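Local coordinates for protein glycosyl transferase family 8 (Streptococcus pneumoniae, PDB 5GVV) that transfers galactose from UDP-galactose to the terminal glucose of the already glycosylated serine-rich repeat protein PsrP, the third step in its O-glycosylation, at residues Tyr91-Leu105 with Val145-Arg159. Numbering follows the deposited sequence.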
loop_
_atom_site.group_PDB
_atom_site.type_symbol
_atom_site.label_atom_id
_atom_site.label_comp_id
_atom_site.label_asym_id
_atom_site.label_seq_id
_atom_site.Cartn_x
_atom_site.Cartn_y
_atom_site.Cartn_z
ATOM N N TYR A 91 -4.511 -23.470 4.648
ATOM C CA TYR A 91 -4.908 -24.688 5.346
ATOM C C TYR A 91 -6.278 -24.521 6.015
ATOM O O TYR A 91 -7.075 -25.464 6.063
ATOM C CB TYR A 91 -3.873 -25.068 6.415
ATOM C CG TYR A 91 -2.505 -25.482 5.902
ATOM C CD1 TYR A 91 -2.269 -25.669 4.546
ATOM C CD2 TYR A 91 -1.450 -25.700 6.785
ATOM C CE1 TYR A 91 -1.019 -26.050 4.080
ATOM C CE2 TYR A 91 -0.197 -26.076 6.327
ATOM C CZ TYR A 91 0.010 -26.254 4.973
ATOM O OH TYR A 91 1.251 -26.635 4.509
ATOM N N PHE A 92 -6.549 -23.316 6.520
ATOM C CA PHE A 92 -7.745 -23.065 7.331
ATOM C C PHE A 92 -8.974 -22.680 6.510
ATOM O O PHE A 92 -9.984 -22.247 7.064
ATOM C CB PHE A 92 -7.467 -21.972 8.369
ATOM C CG PHE A 92 -6.336 -22.297 9.305
ATOM C CD1 PHE A 92 -6.560 -23.058 10.443
ATOM C CD2 PHE A 92 -5.050 -21.838 9.045
ATOM C CE1 PHE A 92 -5.522 -23.358 11.312
ATOM C CE2 PHE A 92 -4.006 -22.132 9.907
ATOM C CZ PHE A 92 -4.242 -22.892 11.043
ATOM N N ILE A 93 -8.888 -22.835 5.194
ATOM C CA ILE A 93 -10.007 -22.505 4.309
ATOM C C ILE A 93 -11.361 -23.109 4.725
ATOM O O ILE A 93 -12.346 -22.377 4.843
ATOM C CB ILE A 93 -9.676 -22.805 2.819
ATOM C CG1 ILE A 93 -8.735 -21.731 2.259
ATOM C CG2 ILE A 93 -10.941 -22.857 1.980
ATOM C CD1 ILE A 93 -8.162 -22.057 0.884
ATOM N N PRO A 94 -11.418 -24.433 4.974
ATOM C CA PRO A 94 -12.743 -24.985 5.288
ATOM C C PRO A 94 -13.273 -24.580 6.664
ATOM O O PRO A 94 -14.393 -24.953 7.015
ATOM C CB PRO A 94 -12.513 -26.503 5.228
ATOM C CG PRO A 94 -11.080 -26.679 5.569
ATOM C CD PRO A 94 -10.377 -25.480 4.972
ATOM N N ASP A 95 -12.495 -23.818 7.426
ATOM C CA ASP A 95 -12.958 -23.316 8.715
ATOM C C ASP A 95 -13.763 -22.021 8.566
ATOM O O ASP A 95 -14.432 -21.589 9.510
ATOM C CB ASP A 95 -11.776 -23.101 9.669
ATOM C CG ASP A 95 -11.160 -24.406 10.144
ATOM O OD1 ASP A 95 -11.909 -25.395 10.299
ATOM O OD2 ASP A 95 -9.928 -24.446 10.363
ATOM N N PHE A 96 -13.705 -21.414 7.381
ATOM C CA PHE A 96 -14.394 -20.149 7.133
ATOM C C PHE A 96 -15.417 -20.215 6.003
ATOM O O PHE A 96 -16.492 -19.620 6.095
ATOM C CB PHE A 96 -13.383 -19.044 6.810
ATOM C CG PHE A 96 -12.450 -18.718 7.942
ATOM C CD1 PHE A 96 -11.178 -19.279 7.987
ATOM C CD2 PHE A 96 -12.839 -17.852 8.959
ATOM C CE1 PHE A 96 -10.308 -18.983 9.024
ATOM C CE2 PHE A 96 -11.972 -17.548 9.998
ATOM C CZ PHE A 96 -10.705 -18.117 10.030
ATOM N N VAL A 97 -15.072 -20.918 4.926
ATOM C CA VAL A 97 -15.906 -20.947 3.726
ATOM C C VAL A 97 -17.093 -21.896 3.887
ATOM O O VAL A 97 -16.921 -23.045 4.294
ATOM C CB VAL A 97 -15.075 -21.348 2.487
ATOM C CG1 VAL A 97 -15.918 -21.265 1.224
ATOM C CG2 VAL A 97 -13.850 -20.443 2.368
ATOM N N THR A 98 -18.293 -21.417 3.562
ATOM C CA THR A 98 -19.517 -22.194 3.763
ATOM C C THR A 98 -19.963 -22.880 2.479
ATOM O O THR A 98 -20.819 -23.768 2.502
ATOM C CB THR A 98 -20.671 -21.307 4.276
ATOM O OG1 THR A 98 -21.032 -20.352 3.267
ATOM C CG2 THR A 98 -20.254 -20.566 5.532
ATOM N N GLU A 99 -19.382 -22.467 1.355
ATOM C CA GLU A 99 -19.736 -23.057 0.068
ATOM C C GLU A 99 -19.044 -24.404 -0.136
ATOM O O GLU A 99 -17.960 -24.645 0.404
ATOM C CB GLU A 99 -19.406 -22.101 -1.083
ATOM C CG GLU A 99 -20.327 -20.882 -1.179
ATOM C CD GLU A 99 -20.043 -19.821 -0.128
ATOM O OE1 GLU A 99 -18.971 -19.863 0.511
ATOM O OE2 GLU A 99 -20.901 -18.934 0.057
ATOM N N ASP A 100 -19.676 -25.285 -0.905
ATOM C CA ASP A 100 -19.110 -26.608 -1.144
ATOM C C ASP A 100 -17.906 -26.540 -2.092
ATOM O O ASP A 100 -17.021 -27.403 -2.050
ATOM C CB ASP A 100 -20.179 -27.568 -1.676
ATOM C CG ASP A 100 -21.330 -27.766 -0.697
ATOM O OD1 ASP A 100 -21.116 -27.615 0.528
ATOM O OD2 ASP A 100 -22.452 -28.071 -1.160
ATOM N N LYS A 101 -17.871 -25.509 -2.936
ATOM C CA LYS A 101 -16.728 -25.289 -3.829
ATOM C C LYS A 101 -16.239 -23.843 -3.761
ATOM O O LYS A 101 -17.043 -22.910 -3.656
ATOM C CB LYS A 101 -17.067 -25.675 -5.275
ATOM C CG LYS A 101 -15.933 -25.430 -6.267
ATOM C CD LYS A 101 -16.164 -26.126 -7.605
ATOM C CE LYS A 101 -17.436 -25.659 -8.290
ATOM N NZ LYS A 101 -17.493 -26.112 -9.715
ATOM N N VAL A 102 -14.921 -23.665 -3.804
ATOM C CA VAL A 102 -14.326 -22.337 -3.717
ATOM C C VAL A 102 -12.997 -22.275 -4.484
ATOM O O VAL A 102 -12.273 -23.272 -4.579
ATOM C CB VAL A 102 -14.148 -21.905 -2.235
ATOM C CG1 VAL A 102 -13.240 -22.868 -1.495
ATOM C CG2 VAL A 102 -13.627 -20.472 -2.133
ATOM N N LEU A 103 -12.695 -21.116 -5.060
ATOM C CA LEU A 103 -11.426 -20.915 -5.755
ATOM C C LEU A 103 -10.442 -20.147 -4.877
ATOM O O LEU A 103 -10.658 -18.965 -4.589
ATOM C CB LEU A 103 -11.649 -20.138 -7.053
ATOM C CG LEU A 103 -10.382 -19.757 -7.825
ATOM C CD1 LEU A 103 -9.663 -21.015 -8.321
ATOM C CD2 LEU A 103 -10.712 -18.830 -8.981
ATOM N N TYR A 104 -9.369 -20.809 -4.445
ATOM C CA TYR A 104 -8.293 -20.102 -3.751
ATOM C C TYR A 104 -7.341 -19.432 -4.742
ATOM O O TYR A 104 -6.997 -20.011 -5.776
ATOM C CB TYR A 104 -7.494 -21.027 -2.819
ATOM C CG TYR A 104 -6.204 -20.374 -2.379
ATOM C CD1 TYR A 104 -6.193 -19.447 -1.344
ATOM C CD2 TYR A 104 -5.004 -20.641 -3.034
ATOM C CE1 TYR A 104 -5.019 -18.817 -0.957
ATOM C CE2 TYR A 104 -3.828 -20.016 -2.656
ATOM C CZ TYR A 104 -3.842 -19.106 -1.618
ATOM O OH TYR A 104 -2.667 -18.485 -1.242
ATOM N N LEU A 105 -6.905 -18.219 -4.422
ATOM C CA LEU A 105 -5.911 -17.544 -5.256
ATOM C C LEU A 105 -4.789 -16.943 -4.421
ATOM O O LEU A 105 -5.041 -16.318 -3.387
ATOM C CB LEU A 105 -6.559 -16.437 -6.091
ATOM C CG LEU A 105 -7.658 -16.803 -7.087
ATOM C CD1 LEU A 105 -8.312 -15.553 -7.656
ATOM C CD2 LEU A 105 -7.117 -17.666 -8.208
ATOM N N VAL A 145 -3.182 -21.443 -7.371
ATOM C CA VAL A 145 -4.551 -21.407 -7.878
ATOM C C VAL A 145 -5.192 -22.764 -7.628
ATOM O O VAL A 145 -4.825 -23.757 -8.262
ATOM C CB VAL A 145 -4.607 -21.114 -9.392
ATOM C CG1 VAL A 145 -6.053 -21.185 -9.893
ATOM C CG2 VAL A 145 -3.991 -19.760 -9.712
ATOM N N LEU A 146 -6.138 -22.815 -6.698
ATOM C CA LEU A 146 -6.749 -24.083 -6.329
ATOM C C LEU A 146 -8.262 -24.005 -6.399
ATOM O O LEU A 146 -8.886 -23.244 -5.650
ATOM C CB LEU A 146 -6.314 -24.500 -4.922
ATOM C CG LEU A 146 -4.818 -24.732 -4.732
ATOM C CD1 LEU A 146 -4.491 -25.011 -3.283
ATOM C CD2 LEU A 146 -4.356 -25.883 -5.599
ATOM N N LEU A 147 -8.852 -24.775 -7.311
ATOM C CA LEU A 147 -10.290 -24.983 -7.281
ATOM C C LEU A 147 -10.544 -26.078 -6.259
ATOM O O LEU A 147 -10.175 -27.232 -6.475
ATOM C CB LEU A 147 -10.822 -25.390 -8.653
ATOM C CG LEU A 147 -12.349 -25.421 -8.705
ATOM C CD1 LEU A 147 -12.917 -24.120 -8.160
ATOM C CD2 LEU A 147 -12.842 -25.665 -10.112
ATOM N N ILE A 148 -11.173 -25.717 -5.146
ATOM C CA ILE A 148 -11.209 -26.584 -3.972
ATOM C C ILE A 148 -12.583 -27.204 -3.694
ATOM O O ILE A 148 -13.598 -26.506 -3.678
ATOM C CB ILE A 148 -10.724 -25.810 -2.727
ATOM C CG1 ILE A 148 -9.235 -25.478 -2.865
ATOM C CG2 ILE A 148 -10.978 -26.602 -1.453
ATOM C CD1 ILE A 148 -8.704 -24.504 -1.822
ATOM N N ASN A 149 -12.599 -28.518 -3.491
ATOM C CA ASN A 149 -13.794 -29.214 -3.028
ATOM C C ASN A 149 -13.919 -28.993 -1.521
ATOM O O ASN A 149 -13.513 -29.841 -0.729
ATOM C CB ASN A 149 -13.676 -30.708 -3.349
ATOM C CG ASN A 149 -14.967 -31.475 -3.107
ATOM O OD1 ASN A 149 -15.815 -31.072 -2.308
ATOM N ND2 ASN A 149 -15.114 -32.601 -3.797
ATOM N N ASN A 150 -14.473 -27.847 -1.134
ATOM C CA ASN A 150 -14.514 -27.442 0.272
ATOM C C ASN A 150 -15.254 -28.414 1.198
ATOM O O ASN A 150 -14.874 -28.590 2.359
ATOM C CB ASN A 150 -15.109 -26.040 0.406
ATOM C CG ASN A 150 -14.788 -25.402 1.744
ATOM O OD1 ASN A 150 -13.705 -25.605 2.285
ATOM N ND2 ASN A 150 -15.730 -24.640 2.289
ATOM N N LYS A 151 -16.308 -29.040 0.688
ATOM C CA LYS A 151 -17.076 -29.995 1.482
ATOM C C LYS A 151 -16.203 -31.184 1.882
ATOM O O LYS A 151 -16.176 -31.586 3.050
ATOM C CB LYS A 151 -18.301 -30.468 0.700
ATOM C CG LYS A 151 -19.246 -31.363 1.500
ATOM C CD LYS A 151 -20.321 -31.968 0.600
ATOM C CE LYS A 151 -20.650 -33.402 1.007
ATOM N NZ LYS A 151 -21.531 -34.093 0.017
ATOM N N LYS A 152 -15.482 -31.727 0.904
ATOM C CA LYS A 152 -14.573 -32.848 1.132
ATOM C C LYS A 152 -13.450 -32.491 2.105
ATOM O O LYS A 152 -13.076 -33.300 2.957
ATOM C CB LYS A 152 -13.970 -33.315 -0.194
ATOM C CG LYS A 152 -14.854 -34.245 -1.011
ATOM C CD LYS A 152 -14.339 -35.675 -0.945
ATOM C CE LYS A 152 -12.833 -35.731 -1.161
ATOM N NZ LYS A 152 -12.296 -37.124 -1.129
ATOM N N TRP A 153 -12.911 -31.281 1.958
ATOM C CA TRP A 153 -11.892 -30.759 2.866
ATOM C C TRP A 153 -12.402 -30.705 4.306
ATOM O O TRP A 153 -11.630 -30.874 5.256
ATOM C CB TRP A 153 -11.451 -29.363 2.419
ATOM C CG TRP A 153 -10.521 -29.363 1.239
ATOM C CD1 TRP A 153 -10.679 -30.044 0.066
ATOM C CD2 TRP A 153 -9.296 -28.628 1.112
ATOM N NE1 TRP A 153 -9.621 -29.787 -0.777
ATOM C CE2 TRP A 153 -8.758 -28.919 -0.156
ATOM C CE3 TRP A 153 -8.597 -27.756 1.952
ATOM C CZ2 TRP A 153 -7.559 -28.365 -0.607
ATOM C CZ3 TRP A 153 -7.404 -27.211 1.503
ATOM C CH2 TRP A 153 -6.900 -27.517 0.239
ATOM N N GLY A 154 -13.703 -30.469 4.462
ATOM C CA GLY A 154 -14.314 -30.422 5.779
ATOM C C GLY A 154 -14.413 -31.788 6.433
ATOM O O GLY A 154 -14.029 -31.956 7.592
ATOM N N SER A 155 -14.918 -32.766 5.686
ATOM C CA SER A 155 -15.168 -34.103 6.222
ATOM C C SER A 155 -13.907 -34.947 6.384
ATOM O O SER A 155 -13.798 -35.729 7.329
ATOM C CB SER A 155 -16.188 -34.845 5.356
ATOM O OG SER A 155 -16.347 -34.219 4.096
ATOM N N GLU A 156 -12.959 -34.789 5.468
ATOM C CA GLU A 156 -11.725 -35.562 5.523
ATOM C C GLU A 156 -10.729 -34.935 6.498
ATOM O O GLU A 156 -9.605 -35.414 6.629
ATOM C CB GLU A 156 -11.104 -35.668 4.127
ATOM C CG GLU A 156 -10.430 -37.000 3.827
ATOM C CD GLU A 156 -11.423 -38.141 3.740
ATOM O OE1 GLU A 156 -12.253 -38.141 2.803
ATOM O OE2 GLU A 156 -11.379 -39.034 4.614
ATOM N N THR A 157 -11.154 -33.879 7.191
ATOM C CA THR A 157 -10.295 -33.131 8.124
ATOM C C THR A 157 -8.926 -32.770 7.538
ATOM O O THR A 157 -7.886 -33.022 8.150
ATOM C CB THR A 157 -10.111 -33.851 9.493
ATOM O OG1 THR A 157 -10.158 -35.274 9.321
ATOM C CG2 THR A 157 -11.200 -33.431 10.469
ATOM N N ILE A 158 -8.940 -32.166 6.355
ATOM C CA ILE A 158 -7.711 -31.859 5.631
ATOM C C ILE A 158 -6.856 -30.801 6.332
ATOM O O ILE A 158 -5.622 -30.864 6.289
ATOM C CB ILE A 158 -8.015 -31.426 4.180
ATOM C CG1 ILE A 158 -8.781 -32.533 3.449
ATOM C CG2 ILE A 158 -6.734 -31.092 3.429
ATOM C CD1 ILE A 158 -8.020 -33.846 3.379
ATOM N N ARG A 159 -7.512 -29.838 6.982
ATOM C CA ARG A 159 -6.797 -28.779 7.697
ATOM C C ARG A 159 -5.845 -29.361 8.736
ATOM O O ARG A 159 -4.669 -28.994 8.789
ATOM C CB ARG A 159 -7.773 -27.796 8.357
ATOM C CG ARG A 159 -7.097 -26.676 9.162
ATOM C CD ARG A 159 -7.199 -26.926 10.664
ATOM N NE ARG A 159 -8.592 -27.008 11.096
ATOM C CZ ARG A 159 -9.000 -27.625 12.200
ATOM N NH1 ARG A 159 -8.121 -28.223 12.994
ATOM N NH2 ARG A 159 -10.290 -27.649 12.512
HETATM O O HOH W 1 -17.358 -29.776 -3.903
#
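In the GT-A sheet of this family 8 glycosyltransferase, strand 101-105, which runs into the manganese-binding D106 and D108 of the DxD motif, pairs antiparallel with strand 145-149, and the loop before the first strand packs on the helix after the second. V102 and I148 form one hydrogen-bonded pair, with I148 N to V102 O at 2.7 Å; Y104 and L146 form the next. On the face carrying V102, Y104 and I148, CD1 of I148 meets CD1 of I93 tip to tip at 3.7 Å and also touches CB of Y104. The Y104 hydroxyl hydrogen-bonds to D106, close to the bound UDP. On the other face L103 CD1 meets V145 CG1 at 3.9 Å, and L147 CD1 lies across the aliphatic stem of K101.

Beyond the strands N150 ties the loop down. With its CG anti to the backbone N (chi1 -162°), the carboxamide enters the bend 94-99: ND2 donates in its amide plane to E99 O at 2.9 Å, at 159° on the hydrogen, and more weakly to V97 O, while OD1 lies 3.2 Å from P94 CA. The ring of P94 rests obliquely on W153, CB to CB 4.1 Å, and the indole has I148 CG2 over one face and I158 CG2 over the opposite one. At the outer end R159, its chain bent at chi2 and chi3, passes by the F92 ring and gives NE to the syn lone pair of D95 OD2 at 3.0 Å, a salt bridge tilted from the guanidinium plane.

One good bond and one weak bond to carbonyls identify ND2 and probably set the flip of the N150 carboxamide, giving the loop a polar link to the start of helix 150-155; OD1 is buried without a polar partner.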